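Local atomic coordinates of glucose-6-phosphate isomerase like protein (Thermus thermophilus, PDB entry 1WIW), a protein that probably binds phosphorylated sugars and interconverts them as a glucose-6-phosphate or mannose-6-phosphate isomerase of the PGI/PMI family. Residues A157-R163 with Y268-Y273. Residues are numbered along the deposited sequence; the frame is centred on the assembly and turned at random.
Sequences AYTLLER and YLALLY
Ala157, in the last turn of helix 152-160, and Leu161, just past its end where the chain leaves for strand 164-168, pack against the last turn of helix 251-272 in the C-terminal SIS domain. The apolar contact begins where the helix backbones come close: Ala157 CB lies 3.7 Å from Tyr268 CB and also meets Leu272 CD1. Leu272 crosses Tyr158 at about a right angle, its CD1 making a CH-pi contact over one ring face, 4.3 Å from the centroid, while CD2 lies 3.5 Å from CE1 of that ring. Tyr158 OH is held by backbone atoms of Arg2 and Leu4. With CG anti to the backbone N (chi1 176°), Leu161 reaches back toward helix 251-272 and brings CD1 obliquely to 3.4 Å from Tyr273 CE1, the two side chains running past each other in opposite directions.

The polar contact centres on Tyr273 OH, which accepts a hydrogen bond from Glu162 N (2.8 Å, N-H...O 153°), inside the type II turn Leu160-Arg163. A phenylalanine in place of Tyr273 would probably leave this turn amide without its acceptor and the bridging water less firmly held. That water lies in the Tyr273 ring plane, 2.8 Å from OH and 3.0 Å from Leu160 O.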
ATOM      1  N   ALA B 157      17.524  11.445   9.401  1.00  7.49           N
ATOM      2  CA  ALA B 157      18.271  10.233   9.092  1.00  8.55           C
ATOM      3  C   ALA B 157      18.810   9.628  10.385  1.00  7.55           C
ATOM      4  O   ALA B 157      18.730   8.419  10.598  1.00  8.79           O
ATOM      5  CB  ALA B 157      19.417  10.551   8.118  1.00  7.51           C
ATOM      6  N   TYR B 158      19.349  10.475  11.253  1.00 10.75           N
ATOM      7  CA  TYR B 158      19.875  10.004  12.529  1.00 10.70           C
ATOM      8  C   TYR B 158      18.768   9.373  13.371  1.00 10.79           C
ATOM      9  O   TYR B 158      18.992   8.381  14.061  1.00 12.17           O
ATOM     10  CB  TYR B 158      20.534  11.157  13.291  1.00 12.31           C
ATOM     11  CG  TYR B 158      21.955  11.432  12.850  1.00 11.38           C
ATOM     12  CD1 TYR B 158      22.958  10.478  13.041  1.00 13.73           C
ATOM     13  CD2 TYR B 158      22.295  12.627  12.226  1.00 10.83           C
ATOM     14  CE1 TYR B 158      24.266  10.708  12.618  1.00 12.40           C
ATOM     15  CE2 TYR B 158      23.601  12.870  11.799  1.00 10.83           C
ATOM     16  CZ  TYR B 158      24.580  11.903  11.998  1.00 11.87           C
ATOM     17  OH  TYR B 158      25.865  12.125  11.567  1.00 15.34           O
ATOM     18  N   THR B 159      17.571   9.946  13.308  1.00 10.84           N
ATOM     19  CA  THR B 159      16.428   9.420  14.059  1.00 12.00           C
ATOM     20  C   THR B 159      15.976   8.054  13.528  1.00 12.53           C
ATOM     21  O   THR B 159      15.493   7.202  14.286  1.00 11.50           O
ATOM     22  CB  THR B 159      15.223  10.382  13.980  1.00 13.26           C
ATOM     23  OG1 THR B 159      15.583  11.651  14.542  1.00 14.98           O
ATOM     24  CG2 THR B 159      14.028   9.806  14.737  1.00 15.13           C
ATOM     25  N   LEU B 160      16.124   7.853  12.221  1.00 10.93           N
ATOM     26  CA  LEU B 160      15.721   6.602  11.588  1.00  9.92           C
ATOM     27  C   LEU B 160      16.810   5.526  11.643  1.00  9.24           C
ATOM     28  O   LEU B 160      16.545   4.352  11.376  1.00  9.80           O
ATOM     29  CB  LEU B 160      15.311   6.876  10.132  1.00 12.25           C
ATOM     30  CG  LEU B 160      13.834   7.173   9.819  1.00 16.21           C
ATOM     31  CD1 LEU B 160      13.143   7.835  10.986  1.00 15.36           C
ATOM     32  CD2 LEU B 160      13.746   8.028   8.566  1.00 14.95           C
ATOM     33  N   LEU B 161      18.026   5.925  12.005  1.00 10.04           N
ATOM     34  CA  LEU B 161      19.141   4.986  12.086  1.00 11.90           C
ATOM     35  C   LEU B 161      18.819   3.830  13.032  1.00 11.82           C
ATOM     36  O   LEU B 161      18.491   4.041  14.199  1.00 10.77           O
ATOM     37  CB  LEU B 161      20.410   5.710  12.553  1.00 13.39           C
ATOM     38  CG  LEU B 161      21.667   4.860  12.782  1.00 17.03           C
ATOM     39  CD1 LEU B 161      22.067   4.145  11.509  1.00 14.11           C
ATOM     40  CD2 LEU B 161      22.799   5.753  13.272  1.00 18.11           C
ATOM     41  N   GLU B 162      18.905   2.611  12.506  1.00 12.81           N
ATOM     42  CA  GLU B 162      18.633   1.395  13.268  1.00 15.82           C
ATOM     43  C   GLU B 162      17.219   1.316  13.834  1.00 16.08           C
ATOM     44  O   GLU B 162      16.987   0.764  14.915  1.00 15.38           O
ATOM     45  CB  GLU B 162      19.672   1.231  14.378  1.00 18.24           C
ATOM     46  CG  GLU B 162      21.060   0.944  13.824  1.00 24.90           C
ATOM     47  CD  GLU B 162      22.100   0.746  14.900  1.00 28.55           C
ATOM     48  OE1 GLU B 162      21.912  -0.149  15.752  1.00 33.16           O
ATOM     49  OE2 GLU B 162      23.109   1.484  14.889  1.00 31.17           O
ATOM     50  N   ARG B 163      16.276   1.881  13.092  1.00 14.09           N
ATOM     51  CA  ARG B 163      14.872   1.836  13.473  1.00 15.26           C
ATOM     52  C   ARG B 163      14.081   1.413  12.252  1.00 14.10           C
ATOM     53  O   ARG B 163      14.598   1.431  11.137  1.00 14.84           O
ATOM     54  CB  ARG B 163      14.373   3.199  13.948  1.00 16.03           C
ATOM     55  CG  ARG B 163      14.796   3.553  15.365  1.00 19.55           C
ATOM     56  CD  ARG B 163      13.835   4.570  15.945  1.00 24.48           C
ATOM     57  NE  ARG B 163      14.512   5.797  16.337  1.00 29.79           N
ATOM     58  CZ  ARG B 163      15.188   5.946  17.468  1.00 30.43           C
ATOM     59  NH1 ARG B 163      15.271   4.940  18.326  1.00 32.14           N
ATOM     60  NH2 ARG B 163      15.792   7.096  17.731  1.00 31.22           N
ATOM     61  N   TYR B 268      20.935  10.376   3.053  1.00  7.05           N
ATOM     62  CA  TYR B 268      21.758  10.467   4.255  1.00  7.17           C
ATOM     63  C   TYR B 268      21.716   9.189   5.093  1.00  8.26           C
ATOM     64  O   TYR B 268      22.720   8.813   5.697  1.00  9.51           O
ATOM     65  CB  TYR B 268      21.328  11.673   5.102  1.00  8.20           C
ATOM     66  CG  TYR B 268      21.703  12.997   4.469  1.00  9.77           C
ATOM     67  CD1 TYR B 268      20.733  13.965   4.188  1.00  7.81           C
ATOM     68  CD2 TYR B 268      23.031  13.267   4.112  1.00  7.19           C
ATOM     69  CE1 TYR B 268      21.076  15.176   3.556  1.00  8.00           C
ATOM     70  CE2 TYR B 268      23.384  14.469   3.483  1.00  9.10           C
ATOM     71  CZ  TYR B 268      22.403  15.414   3.205  1.00  7.51           C
ATOM     72  OH  TYR B 268      22.746  16.577   2.545  1.00  9.77           O
ATOM     73  N   LEU B 269      20.572   8.509   5.126  1.00  5.63           N
ATOM     74  CA  LEU B 269      20.487   7.277   5.904  1.00  6.90           C
ATOM     75  C   LEU B 269      21.432   6.231   5.312  1.00  7.58           C
ATOM     76  O   LEU B 269      22.115   5.515   6.042  1.00  8.72           O
ATOM     77  CB  LEU B 269      19.049   6.744   5.929  1.00  6.39           C
ATOM     78  CG  LEU B 269      18.816   5.439   6.705  1.00  8.04           C
ATOM     79  CD1 LEU B 269      19.329   5.565   8.141  1.00  7.82           C
ATOM     80  CD2 LEU B 269      17.337   5.113   6.710  1.00  6.56           C
ATOM     81  N   ALA B 270      21.474   6.141   3.985  1.00  8.94           N
ATOM     82  CA  ALA B 270      22.367   5.193   3.328  1.00  7.37           C
ATOM     83  C   ALA B 270      23.806   5.494   3.747  1.00  8.16           C
ATOM     84  O   ALA B 270      24.576   4.576   4.052  1.00  8.34           O
ATOM     85  CB  ALA B 270      22.234   5.298   1.810  1.00  9.38           C
ATOM     86  N   LEU B 271      24.163   6.778   3.771  1.00  7.82           N
ATOM     87  CA  LEU B 271      25.512   7.174   4.169  1.00  8.91           C
ATOM     88  C   LEU B 271      25.784   6.756   5.611  1.00  9.56           C
ATOM     89  O   LEU B 271      26.896   6.342   5.942  1.00 10.27           O
ATOM     90  CB  LEU B 271      25.711   8.689   4.006  1.00 10.92           C
ATOM     91  CG  LEU B 271      25.589   9.231   2.574  1.00 12.56           C
ATOM     92  CD1 LEU B 271      26.111  10.665   2.517  1.00 13.76           C
ATOM     93  CD2 LEU B 271      26.388   8.355   1.617  1.00 12.85           C
ATOM     94  N   LEU B 272      24.774   6.858   6.470  1.00  7.77           N
ATOM     95  CA  LEU B 272      24.937   6.450   7.864  1.00  8.57           C
ATOM     96  C   LEU B 272      25.207   4.944   7.976  1.00  9.79           C
ATOM     97  O   LEU B 272      25.906   4.498   8.886  1.00 10.30           O
ATOM     98  CB  LEU B 272      23.697   6.827   8.683  1.00 10.63           C
ATOM     99  CG  LEU B 272      23.491   8.325   8.942  1.00  9.88           C
ATOM    100  CD1 LEU B 272      22.207   8.540   9.730  1.00 11.65           C
ATOM    101  CD2 LEU B 272      24.677   8.879   9.715  1.00  9.82           C
ATOM    102  N   TYR B 273      24.655   4.159   7.054  1.00  7.83           N
ATOM    103  CA  TYR B 273      24.888   2.717   7.057  1.00  8.86           C
ATOM    104  C   TYR B 273      26.139   2.386   6.245  1.00  9.93           C
ATOM    105  O   TYR B 273      26.526   1.230   6.124  1.00  9.65           O
ATOM    106  CB  TYR B 273      23.691   1.962   6.468  1.00  9.79           C
ATOM    107  CG  TYR B 273      22.485   1.915   7.377  1.00 12.42           C
ATOM    108  CD1 TYR B 273      22.605   1.482   8.697  1.00 10.78           C
ATOM    109  CD2 TYR B 273      21.217   2.280   6.913  1.00 11.82           C
ATOM    110  CE1 TYR B 273      21.499   1.411   9.533  1.00 13.13           C
ATOM    111  CE2 TYR B 273      20.100   2.210   7.746  1.00 12.66           C
ATOM    112  CZ  TYR B 273      20.252   1.774   9.054  1.00 13.25           C
ATOM    113  OH  TYR B 273      19.156   1.683   9.883  1.00 14.47           O
TER
HETATM  114  O   HOH W   1      16.628   2.480   9.035  1.00 11.65           O